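Local structure of uncharacterized protein (Staphylococcus aureus subsp. aureus Mu50, 4QPV) at residues T124-F129 / D185-Y190; E56-D61 / D116-L121; F63-K68 / I90-S95. The protein is of unknown function and belongs to the DUF1672 family, whose unique fold is built from a repeat of a kinked helix followed by three beta strands. All blocks are in the same frame, centred on the assembly; numbering follows the deposited sequence. Where two conformers were deposited one is given.

Interaction 1 (T124-F129 / D185-Y190)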
# COMPACT_ATOMS: atom_id res chain seq x y z
N THR A 124 7.13 2.42 -4.01
CA THR A 124 5.83 1.77 -3.86
C THR A 124 5.90 0.33 -4.43
O THR A 124 5.43 -0.61 -3.80
CB THR A 124 4.76 2.64 -4.54
OG1 THR A 124 4.56 3.79 -3.71
CG2 THR A 124 3.45 1.93 -4.75
N VAL A 125 6.50 0.17 -5.61
CA VAL A 125 6.65 -1.14 -6.23
C VAL A 125 7.59 -1.99 -5.37
O VAL A 125 7.30 -3.16 -5.12
CB VAL A 125 7.16 -0.97 -7.67
CG1 VAL A 125 7.66 -2.29 -8.25
CG2 VAL A 125 6.07 -0.35 -8.55
N LEU A 126 8.69 -1.39 -4.88
CA LEU A 126 9.68 -2.09 -4.06
C LEU A 126 9.11 -2.59 -2.72
O LEU A 126 9.63 -3.55 -2.17
CB LEU A 126 10.95 -1.26 -3.86
CG LEU A 126 11.80 -1.12 -5.13
CD1 LEU A 126 13.03 -0.29 -4.86
CD2 LEU A 126 12.16 -2.47 -5.74
N SER A 127 8.02 -1.98 -2.21
CA SER A 127 7.33 -2.47 -1.01
C SER A 127 6.87 -3.92 -1.28
O SER A 127 6.90 -4.77 -0.38
CB SER A 127 6.15 -1.57 -0.67
OG SER A 127 5.30 -2.14 0.32
N GLY A 128 6.47 -4.19 -2.53
CA GLY A 128 6.03 -5.51 -2.98
C GLY A 128 7.19 -6.51 -2.97
O GLY A 128 6.99 -7.69 -2.69
N PHE A 129 8.41 -6.03 -3.26
CA PHE A 129 9.62 -6.86 -3.23
C PHE A 129 9.99 -7.17 -1.77
O PHE A 129 10.38 -8.30 -1.46
CB PHE A 129 10.79 -6.13 -3.92
CG PHE A 129 10.80 -6.15 -5.43
CD1 PHE A 129 9.80 -5.51 -6.16
CD2 PHE A 129 11.85 -6.75 -6.13
CE1 PHE A 129 9.83 -5.50 -7.57
CE2 PHE A 129 11.88 -6.74 -7.53
CZ PHE A 129 10.88 -6.11 -8.24
N ASP A 185 16.20 3.82 -13.17
CA ASP A 185 17.46 3.22 -13.62
C ASP A 185 17.98 2.26 -12.56
O ASP A 185 18.37 1.14 -12.90
CB ASP A 185 18.53 4.29 -13.95
CG ASP A 185 18.34 4.97 -15.30
OD1 ASP A 185 17.55 4.47 -16.12
OD2 ASP A 185 19.01 6.00 -15.53
N GLU A 186 17.91 2.67 -11.28
CA GLU A 186 18.34 1.85 -10.15
C GLU A 186 17.43 0.61 -10.03
O GLU A 186 17.95 -0.48 -9.80
CB GLU A 186 18.34 2.65 -8.84
CG GLU A 186 19.57 3.54 -8.71
CD GLU A 186 19.53 4.64 -7.67
OE1 GLU A 186 18.43 5.05 -7.25
OE2 GLU A 186 20.63 5.13 -7.31
N TYR A 187 16.10 0.78 -10.28
CA TYR A 187 15.16 -0.34 -10.28
C TYR A 187 15.54 -1.35 -11.37
O TYR A 187 15.60 -2.55 -11.10
CB TYR A 187 13.70 0.14 -10.49
CG TYR A 187 12.73 -1.01 -10.62
CD1 TYR A 187 12.17 -1.61 -9.49
CD2 TYR A 187 12.41 -1.55 -11.87
CE1 TYR A 187 11.31 -2.70 -9.60
CE2 TYR A 187 11.56 -2.65 -11.99
CZ TYR A 187 11.00 -3.21 -10.85
OH TYR A 187 10.15 -4.29 -10.94
N LYS A 188 15.79 -0.86 -12.60
CA LYS A 188 16.15 -1.71 -13.73
C LYS A 188 17.44 -2.49 -13.48
O LYS A 188 17.51 -3.67 -13.77
CB LYS A 188 16.28 -0.88 -15.03
CG LYS A 188 14.95 -0.30 -15.53
CD LYS A 188 14.13 -1.31 -16.31
CE LYS A 188 12.89 -0.70 -16.91
NZ LYS A 188 11.86 -1.73 -17.20
N ARG A 189 18.44 -1.83 -12.89
CA ARG A 189 19.75 -2.43 -12.62
C ARG A 189 19.75 -3.41 -11.44
O ARG A 189 20.36 -4.47 -11.54
CB ARG A 189 20.78 -1.31 -12.37
CG ARG A 189 22.20 -1.81 -12.12
CD ARG A 189 23.15 -0.66 -11.85
NE ARG A 189 24.47 -1.14 -11.46
CZ ARG A 189 25.47 -0.35 -11.07
NH1 ARG A 189 25.30 0.96 -11.00
NH2 ARG A 189 26.64 -0.87 -10.73
N TYR A 190 19.11 -3.06 -10.32
CA TYR A 190 19.21 -3.88 -9.12
C TYR A 190 17.99 -4.75 -8.78
O TYR A 190 18.17 -5.76 -8.09
CB TYR A 190 19.49 -2.97 -7.91
CG TYR A 190 20.82 -2.25 -7.97
CD1 TYR A 190 22.01 -2.91 -7.65
CD2 TYR A 190 20.89 -0.90 -8.29
CE1 TYR A 190 23.23 -2.26 -7.70
CE2 TYR A 190 22.12 -0.23 -8.33
CZ TYR A 190 23.29 -0.91 -8.03
OH TYR A 190 24.49 -0.25 -8.06
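Y187 reaches from the short helix 184-190 to the flank of helix 116-133 and meets V125, L126 and F129 there. Its CB leaves the backbone with CG anti to the backbone N (chi1 175°), which carries the ring across the gap between the helices. That gap is wide: the axes of the two short segments come no nearer than 12.2 Å, with their N-to-C directions 24° apart, so one long side chain does most of the bridging. Along the ring, CD1 is the first atom to touch, lying 3.8 Å from L126 CD2, which sits at the ring edge near its plane; the L126 and Y187 side chains run past one another in opposite senses. Next comes CE1 of Y187, 3.9 Å from V125 CG1 and also against F129 CZ.

Helix 116-133 also packs on strand 90-98 of the three-stranded sheet, F129 touching I90 and V125 touching F92, in a protein whose fold is described as a kinked-helix-beta-beta-beta repeat. At the tip, Y187 OH lies 3.3 Å from F129 CZ, at the edge of that ring and near its plane. The two rings form an oblique pair, with centroids 5.7 Å apart and planes at 83°. L126 CD2 has a second role, lying 3.8 Å above one face of the F129 ring, toward its rim. The buried hydroxyl finds its polar partner beyond the helix pair, in a hydrogen bond to F63 O, and the Y187 and F63 rings meet edge-to-face.

Interaction 2 (E56-D61 / D116-L121)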
# COMPACT_ATOMS: atom_id res chain seq x y z
N GLU A 56 -2.14 -0.84 -16.95
CA GLU A 56 -1.48 -2.15 -16.87
C GLU A 56 -0.22 -2.16 -17.75
O GLU A 56 0.85 -2.61 -17.31
CB GLU A 56 -2.47 -3.26 -17.27
CG GLU A 56 -3.55 -3.44 -16.19
CD GLU A 56 -4.83 -4.13 -16.64
OE1 GLU A 56 -4.91 -4.58 -17.81
OE2 GLU A 56 -5.77 -4.20 -15.82
N GLN A 57 -0.33 -1.60 -18.97
CA GLN A 57 0.81 -1.52 -19.89
C GLN A 57 1.96 -0.74 -19.24
O GLN A 57 3.11 -1.13 -19.41
CB GLN A 57 0.40 -0.84 -21.22
CG GLN A 57 1.54 -0.76 -22.25
CD GLN A 57 1.15 0.07 -23.46
OE1 GLN A 57 0.06 0.65 -23.51
NE2 GLN A 57 2.01 0.10 -24.48
N PHE A 58 1.64 0.40 -18.57
CA PHE A 58 2.66 1.23 -17.93
C PHE A 58 3.53 0.40 -16.95
O PHE A 58 4.76 0.50 -16.97
CB PHE A 58 2.02 2.41 -17.18
CG PHE A 58 3.03 3.35 -16.55
CD1 PHE A 58 3.53 3.11 -15.27
CD2 PHE A 58 3.45 4.50 -17.21
CE1 PHE A 58 4.47 3.98 -14.69
CE2 PHE A 58 4.39 5.36 -16.64
CZ PHE A 58 4.89 5.10 -15.38
N PHE A 59 2.89 -0.40 -16.10
CA PHE A 59 3.59 -1.20 -15.10
C PHE A 59 4.39 -2.32 -15.74
O PHE A 59 5.46 -2.65 -15.22
CB PHE A 59 2.62 -1.75 -14.05
CG PHE A 59 2.30 -0.70 -13.01
CD1 PHE A 59 1.30 0.24 -13.23
CD2 PHE A 59 3.04 -0.61 -11.83
CE1 PHE A 59 1.04 1.25 -12.29
CE2 PHE A 59 2.80 0.41 -10.91
CZ PHE A 59 1.81 1.33 -11.14
N MSE A 60 3.92 -2.86 -16.89
CA MSE A 60 4.69 -3.89 -17.59
C MSE A 60 5.92 -3.25 -18.24
O MSE A 60 7.03 -3.74 -18.05
CB MSE A 60 3.83 -4.66 -18.62
CG MSE A 60 4.60 -5.80 -19.34
SE MSE A 60 5.39 -7.15 -18.13
CE MSE A 60 3.76 -8.11 -17.68
N ASP A 61 5.74 -2.14 -18.99
CA ASP A 61 6.83 -1.43 -19.67
C ASP A 61 7.93 -0.95 -18.71
O ASP A 61 9.12 -1.11 -19.01
CB ASP A 61 6.29 -0.22 -20.44
CG ASP A 61 5.47 -0.56 -21.68
OD1 ASP A 61 5.55 -1.72 -22.15
OD2 ASP A 61 4.74 0.32 -22.16
N ASP A 116 10.86 13.10 -8.58
CA ASP A 116 10.52 12.49 -7.29
C ASP A 116 9.34 11.51 -7.39
O ASP A 116 9.36 10.49 -6.71
CB ASP A 116 10.22 13.57 -6.23
CG ASP A 116 11.40 14.43 -5.80
OD1 ASP A 116 12.56 13.97 -5.93
OD2 ASP A 116 11.17 15.56 -5.29
N ASP A 117 8.33 11.82 -8.22
CA ASP A 117 7.14 10.98 -8.40
C ASP A 117 7.51 9.60 -8.95
O ASP A 117 6.90 8.61 -8.54
CB ASP A 117 6.11 11.67 -9.31
CG ASP A 117 5.46 12.89 -8.67
OD1 ASP A 117 5.42 12.96 -7.42
OD2 ASP A 117 4.98 13.77 -9.42
N MSE A 118 8.51 9.52 -9.86
CA MSE A 118 8.96 8.24 -10.40
C MSE A 118 9.71 7.47 -9.30
O MSE A 118 9.45 6.28 -9.13
CB MSE A 118 9.83 8.41 -11.67
CG MSE A 118 10.37 7.09 -12.22
SE MSE A 118 8.97 5.71 -12.39
CE MSE A 118 8.35 6.18 -14.12
N SER A 119 10.61 8.16 -8.55
CA SER A 119 11.34 7.55 -7.44
C SER A 119 10.35 7.02 -6.38
O SER A 119 10.52 5.91 -5.88
CB SER A 119 12.31 8.55 -6.81
OG SER A 119 13.56 8.54 -7.48
N THR A 120 9.28 7.81 -6.09
CA THR A 120 8.26 7.43 -5.11
C THR A 120 7.52 6.17 -5.60
O THR A 120 7.33 5.24 -4.82
CB THR A 120 7.31 8.61 -4.82
OG1 THR A 120 8.09 9.68 -4.28
CG2 THR A 120 6.20 8.25 -3.83
N LEU A 121 7.16 6.13 -6.89
CA LEU A 121 6.49 4.97 -7.47
C LEU A 121 7.40 3.76 -7.41
O LEU A 121 6.93 2.68 -7.07
CB LEU A 121 6.07 5.26 -8.93
CG LEU A 121 5.25 4.16 -9.59
CD1 LEU A 121 3.91 3.93 -8.83
CD2 LEU A 121 5.01 4.48 -11.04
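L121 CD2 and F58 CE1 meet at 3.7 Å, the methyl sitting at the edge of the F58 ring and near its plane. The second methyl of the same leucine, CD1, lies 4.1 Å from F59 CZ, the two side chains crossing at a slant, so the two branches of L121 serve two consecutive phenylalanines. Selenomethionine M118 also reaches the first of these rings, its CE lying 3.8 Å from F58 CZ in an oblique approach. No hydrogen bond crosses between the segments.

Torsions account for the reach of F58 and M118. The CB bond of F58 heads toward the other segment, and CG anti to the backbone N (chi1 -177°) extends the ring from there, whereas the M118 chain is bent at chi2 and chi3, a course that brings CE round to the phenylalanine. The helices 48-63 and 116-133 are nearly perpendicular here, at a signed crossing angle of -83°, and the axes of the two short segments stay 13.9 Å apart; large side chains span the distance. Both pack about the three-stranded antiparallel sheet 67-75, 78-87, 90-98 in this kinked-helix-beta-beta-beta fold, where F59 touches V67, F92 and A94.

Farther out, F58 and F59 both pack on I96 of strand 90-98, and F63 of the first helix touches F58, M118 and L121 together.

Interaction 3 (F63-K68 / I90-S95)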
# COMPACT_ATOMS: atom_id res chain seq x y z
N PHE A 63 8.21 -1.60 -15.04
CA PHE A 63 8.66 -2.45 -13.93
C PHE A 63 8.78 -3.94 -14.28
O PHE A 63 9.34 -4.70 -13.48
CB PHE A 63 7.74 -2.26 -12.71
CG PHE A 63 7.66 -0.81 -12.29
CD1 PHE A 63 8.73 -0.19 -11.65
CD2 PHE A 63 6.54 -0.04 -12.60
CE1 PHE A 63 8.66 1.16 -11.29
CE2 PHE A 63 6.48 1.32 -12.26
CZ PHE A 63 7.55 1.91 -11.62
N GLY A 64 8.29 -4.34 -15.46
CA GLY A 64 8.35 -5.74 -15.89
C GLY A 64 7.41 -6.61 -15.07
O GLY A 64 7.66 -7.81 -14.90
N LEU A 65 6.35 -6.00 -14.53
CA LEU A 65 5.37 -6.69 -13.70
C LEU A 65 3.97 -6.68 -14.29
O LEU A 65 3.54 -5.68 -14.88
CB LEU A 65 5.32 -6.05 -12.31
CG LEU A 65 6.58 -6.27 -11.45
CD1 LEU A 65 6.64 -5.26 -10.31
CD2 LEU A 65 6.66 -7.71 -10.92
N LYS A 66 3.25 -7.78 -14.09
CA LYS A 66 1.87 -7.95 -14.51
C LYS A 66 0.96 -7.44 -13.39
O LYS A 66 1.00 -7.95 -12.26
CB LYS A 66 1.58 -9.42 -14.86
CG LYS A 66 0.27 -9.64 -15.62
CD LYS A 66 -0.23 -11.10 -15.58
CE LYS A 66 0.57 -12.04 -16.46
NZ LYS A 66 0.17 -13.46 -16.25
N VAL A 67 0.17 -6.39 -13.67
CA VAL A 67 -0.74 -5.82 -12.66
C VAL A 67 -2.15 -5.85 -13.23
O VAL A 67 -2.33 -6.05 -14.44
CB VAL A 67 -0.33 -4.37 -12.20
CG1 VAL A 67 1.13 -4.32 -11.78
CG2 VAL A 67 -0.59 -3.32 -13.30
N LYS A 68 -3.14 -5.65 -12.36
CA LYS A 68 -4.55 -5.58 -12.73
C LYS A 68 -5.16 -4.27 -12.20
O LYS A 68 -5.06 -3.99 -11.00
CB LYS A 68 -5.30 -6.81 -12.17
CG LYS A 68 -6.76 -6.92 -12.59
CD LYS A 68 -6.91 -7.57 -13.96
CE LYS A 68 -8.35 -7.68 -14.40
NZ LYS A 68 -8.45 -7.95 -15.87
N ILE A 90 5.37 -10.90 -5.71
CA ILE A 90 5.56 -9.46 -5.51
C ILE A 90 4.14 -8.89 -5.41
O ILE A 90 3.38 -8.95 -6.40
CB ILE A 90 6.44 -8.80 -6.62
CG1 ILE A 90 7.90 -9.39 -6.57
CG2 ILE A 90 6.41 -7.25 -6.53
CD1 ILE A 90 8.62 -9.29 -7.82
N VAL A 91 3.76 -8.40 -4.23
CA VAL A 91 2.39 -7.94 -3.97
C VAL A 91 2.37 -6.48 -3.52
O VAL A 91 3.01 -6.12 -2.54
CB VAL A 91 1.67 -8.85 -2.93
CG1 VAL A 91 0.22 -8.38 -2.69
CG2 VAL A 91 1.73 -10.33 -3.34
N PHE A 92 1.59 -5.65 -4.24
CA PHE A 92 1.42 -4.23 -3.88
C PHE A 92 0.22 -3.65 -4.60
O PHE A 92 -0.30 -4.25 -5.55
CB PHE A 92 2.69 -3.38 -4.22
CG PHE A 92 3.05 -3.30 -5.70
CD1 PHE A 92 2.41 -2.39 -6.54
CD2 PHE A 92 3.97 -4.19 -6.25
CE1 PHE A 92 2.71 -2.36 -7.92
CE2 PHE A 92 4.31 -4.12 -7.62
CZ PHE A 92 3.68 -3.20 -8.44
N ASN A 93 -0.18 -2.48 -4.11
CA ASN A 93 -1.17 -1.62 -4.75
C ASN A 93 -0.49 -0.31 -5.03
O ASN A 93 0.32 0.15 -4.23
CB ASN A 93 -2.42 -1.44 -3.91
CG ASN A 93 -3.34 -2.62 -4.01
OD1 ASN A 93 -3.00 -3.73 -3.59
ND2 ASN A 93 -4.49 -2.43 -4.62
N ALA A 94 -0.78 0.27 -6.20
CA ALA A 94 -0.15 1.52 -6.61
C ALA A 94 -1.10 2.26 -7.50
O ALA A 94 -2.14 1.71 -7.87
CB ALA A 94 1.15 1.21 -7.36
N SER A 95 -0.76 3.50 -7.86
CA SER A 95 -1.57 4.26 -8.82
C SER A 95 -0.69 5.10 -9.69
O SER A 95 0.44 5.47 -9.31
CB SER A 95 -2.64 5.11 -8.12
OG SER A 95 -2.08 6.28 -7.56
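I90 opens the strand 90-98 by setting its CD1 4.0 Å from L65 CD2, a methyl-to-methyl contact in which the two side chains cross at about a right angle. L65 lies just beyond the end of helix 48-63: G64, with positive phi (70°), is the first residue to leave the helical conformation, and the chain then runs extended toward strand 67-75. I195 of a loop touches both I90 and L65.

Two residues on, F92 brings the chain back to the first segment. Its CG stands between the backbone N and the carbonyl carbon (chi1 63°), a setting that swings the ring over to the first segment, where its CE2 and CZ meet L65 CD1. That methyl approaches the ring at its edge and in its plane, L65 CD1 lying 3.7 Å from F92 CE2, with I90 CG2 of the same strand as F92 also at the edge. V67 CG1 adds a looser, oblique contact, 4.3 Å from F92 CZ. Thus L65 divides its two methyls between I90 and F92.

No hydrogen bond joins 63-68 to 90-95, and the CA atoms of V67 and N93, among the nearest across the segments, are still 9.0 Å apart, because strand 78-87 lies between their strands: F92 is hydrogen-bonded through its backbone to C85, and K68 to H84. This is an antiparallel three-stranded meander with strand order 1-2-3, consistent with the beta-beta-beta part of the kinked-helix-beta-beta-beta repeat described for this fold.

In the fold
All three contacts are buried and apolar, with centres 9 to 11 Å apart, and none has a hydrogen bond between its own segments. Interactions 1 and 2 share helix 116-133, which meets helix 184-190 at a shallow angle and helix 48-63 almost at right angles. Interaction 3 instead joins the helix-to-strand connection before strand 67-75, and the start of that strand, to strand 90-98, and is nested in the loop closed by interaction 2. Polar chemistry appears where the contacts touch: a tyrosine hydroxyl ties interaction 1 to interaction 3, and a weak bond runs from K188 NZ to D61 O of interaction 2. Interactions 2 and 3 meet through packing of F59 CB against V67 CG2, at 3.6 Å.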